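Local coordinates for uncharacterized protein (Corynebacterium diphtheriae NCTC 13129, PDB 3CP3) that is of unknown function but belongs to the pyridoxamine 5'-phosphate oxidase family and probably adopts the FMN-binding split-barrel fold, at residues Asn97-Arg102 with Phe126-Val131. Numbering follows the deposited sequence.
Sequences NAYVVR and FVRIDV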
# COMPACT_ATOMS: atom_id res chain seq x y z
N ASN A 97 -15.41 -4.47 0.32
CA ASN A 97 -15.60 -5.39 1.44
C ASN A 97 -15.09 -6.75 1.08
O ASN A 97 -15.42 -7.27 -0.02
CB ASN A 97 -17.05 -5.46 1.89
CG ASN A 97 -17.52 -4.13 2.48
OD1 ASN A 97 -17.89 -3.24 1.74
ND2 ASN A 97 -17.51 -3.98 3.81
N ALA A 98 -14.24 -7.30 1.97
CA ALA A 98 -13.56 -8.57 1.66
C ALA A 98 -14.19 -9.69 2.51
O ALA A 98 -14.40 -9.52 3.73
CB ALA A 98 -12.07 -8.46 1.96
N TYR A 99 -14.47 -10.83 1.86
CA TYR A 99 -15.02 -11.99 2.56
C TYR A 99 -14.34 -13.26 2.06
O TYR A 99 -14.09 -13.38 0.86
CB TYR A 99 -16.54 -12.17 2.30
CG TYR A 99 -17.32 -10.88 2.35
CD1 TYR A 99 -17.71 -10.28 3.58
CD2 TYR A 99 -17.67 -10.23 1.16
CE1 TYR A 99 -18.42 -9.08 3.59
CE2 TYR A 99 -18.39 -9.02 1.17
CZ TYR A 99 -18.78 -8.48 2.39
OH TYR A 99 -19.47 -7.30 2.36
N VAL A 100 -14.08 -14.20 2.98
CA VAL A 100 -13.70 -15.58 2.58
C VAL A 100 -14.83 -16.19 1.73
O VAL A 100 -15.98 -15.98 2.04
CB VAL A 100 -13.39 -16.45 3.80
CG1 VAL A 100 -13.01 -17.83 3.37
CG2 VAL A 100 -12.25 -15.85 4.59
N VAL A 101 -14.56 -17.00 0.69
CA VAL A 101 -15.61 -17.35 -0.37
C VAL A 101 -16.87 -18.28 -0.10
O VAL A 101 -18.01 -18.01 -0.55
CB VAL A 101 -14.87 -17.67 -1.73
CG1 VAL A 101 -15.75 -18.39 -2.73
CG2 VAL A 101 -14.33 -16.36 -2.34
N ARG A 102 -16.70 -19.38 0.62
CA ARG A 102 -17.86 -20.22 1.03
C ARG A 102 -18.66 -21.02 -0.03
O ARG A 102 -18.86 -22.21 0.16
CB ARG A 102 -18.82 -19.42 1.93
CG ARG A 102 -18.14 -18.41 2.90
CD ARG A 102 -18.42 -16.97 2.51
NE ARG A 102 -17.76 -16.04 3.43
CZ ARG A 102 -18.33 -15.01 4.05
NH1 ARG A 102 -17.56 -14.31 4.87
NH2 ARG A 102 -19.66 -14.70 3.91
N PHE A 126 -9.84 -18.73 -0.79
CA PHE A 126 -9.97 -17.51 -1.61
C PHE A 126 -10.64 -16.43 -0.77
O PHE A 126 -11.49 -16.77 0.07
CB PHE A 126 -10.84 -17.83 -2.80
CG PHE A 126 -10.14 -18.69 -3.83
CD1 PHE A 126 -9.19 -18.13 -4.67
CD2 PHE A 126 -10.41 -20.02 -3.92
CE1 PHE A 126 -8.55 -18.95 -5.64
CE2 PHE A 126 -9.78 -20.83 -4.87
CZ PHE A 126 -8.84 -20.26 -5.71
N VAL A 127 -10.30 -15.18 -0.97
CA VAL A 127 -11.03 -14.06 -0.37
C VAL A 127 -11.55 -13.31 -1.59
O VAL A 127 -10.82 -13.23 -2.59
CB VAL A 127 -10.08 -13.19 0.48
CG1 VAL A 127 -10.79 -11.96 1.06
CG2 VAL A 127 -9.48 -14.05 1.60
N ARG A 128 -12.81 -12.88 -1.56
CA ARG A 128 -13.42 -12.05 -2.59
C ARG A 128 -13.57 -10.63 -2.05
O ARG A 128 -14.06 -10.44 -0.95
CB ARG A 128 -14.84 -12.54 -2.90
CG ARG A 128 -15.53 -11.80 -4.08
CD ARG A 128 -17.05 -11.71 -3.87
NE ARG A 128 -17.55 -12.89 -3.18
CZ ARG A 128 -18.43 -12.89 -2.18
NH1 ARG A 128 -18.96 -11.75 -1.71
NH2 ARG A 128 -18.78 -14.05 -1.65
N ILE A 129 -13.18 -9.65 -2.86
CA ILE A 129 -13.47 -8.25 -2.56
C ILE A 129 -14.58 -7.77 -3.47
O ILE A 129 -14.42 -7.76 -4.67
CB ILE A 129 -12.23 -7.26 -2.73
CG1 ILE A 129 -11.01 -7.78 -1.94
CG2 ILE A 129 -12.66 -5.85 -2.19
CD1 ILE A 129 -9.63 -7.08 -2.23
N ASP A 130 -15.69 -7.34 -2.87
CA ASP A 130 -16.75 -6.69 -3.60
C ASP A 130 -16.41 -5.21 -3.63
O ASP A 130 -16.36 -4.57 -2.59
CB ASP A 130 -18.08 -6.87 -2.86
CG ASP A 130 -18.66 -8.26 -3.03
OD1 ASP A 130 -18.43 -8.93 -4.05
OD2 ASP A 130 -19.34 -8.69 -2.12
N VAL A 131 -16.21 -4.68 -4.84
CA VAL A 131 -15.72 -3.33 -5.05
C VAL A 131 -16.84 -2.31 -5.04
O VAL A 131 -17.83 -2.45 -5.78
CB VAL A 131 -14.95 -3.30 -6.36
CG1 VAL A 131 -14.44 -1.85 -6.68
CG2 VAL A 131 -13.76 -4.25 -6.24
O HOH W 1 -19.01 -4.12 -0.50
O HOH W 2 -20.35 -6.78 0.12
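Tyr99 and Arg128 face each other as a hydrogen-bonded antiparallel pair, Tyr99 N giving to Arg128 O and Arg128 N returning to Tyr99 O at 2.8 Å. Asn97 and Asp130, the next hydrogen-bonded pair, repeat this two-way exchange, and the CA-H groups of the intervening Ala98 and Ile129 also lean on carbonyl oxygens across the strands. At the other end Val101, already past the strand, still donates from N to Phe126 O over 3.1 Å, a more bent bond (140° at the hydrogen).

The polar face carries Asn97, Tyr99, Arg128 and Asp130. Arg128 leaves its backbone with CG opposite N (chi1 -175°) and then bends twice, which brings NH1 obliquely to within 3.5 Å of Tyr99 CD2. The same NH1 forms a salt bridge with Asp130 OD2, which lies almost in the guanidinium plane, whereas NH1 meets the carboxylate from its syn side, out of its plane. Arg128 NE pairs with Glu106 of helix 104-110; two carboxylates thus probably fix the turn of the guanidinium. Asp130 OD2 also sits at the edge of the Tyr99 ring, 3.4 Å from Tyr99 CE2, and a water joins it to Tyr99 OH. A second water donates to Asn97 OD1 and weakly to Asp130 O; Asn97 OD1 also accepts a hydrogen bond from Arg132, and Asn97 ND2 is hydrogen-bonded to Ser75.

Apolar contacts dominate the reverse face. Ala98 CB rests 3.8 Å from Val127 CG1 and also touches Ile129 CG1, with Val77 of strand 76-83 packing on both Ala98 and Ile129.

The pairing joins strands 89-100 and 125-139, with strand 57-62 flanking the latter on its other side, within an antiparallel sheet consistent with the split barrel of FMN-binding pyridoxamine 5'-phosphate oxidase relatives.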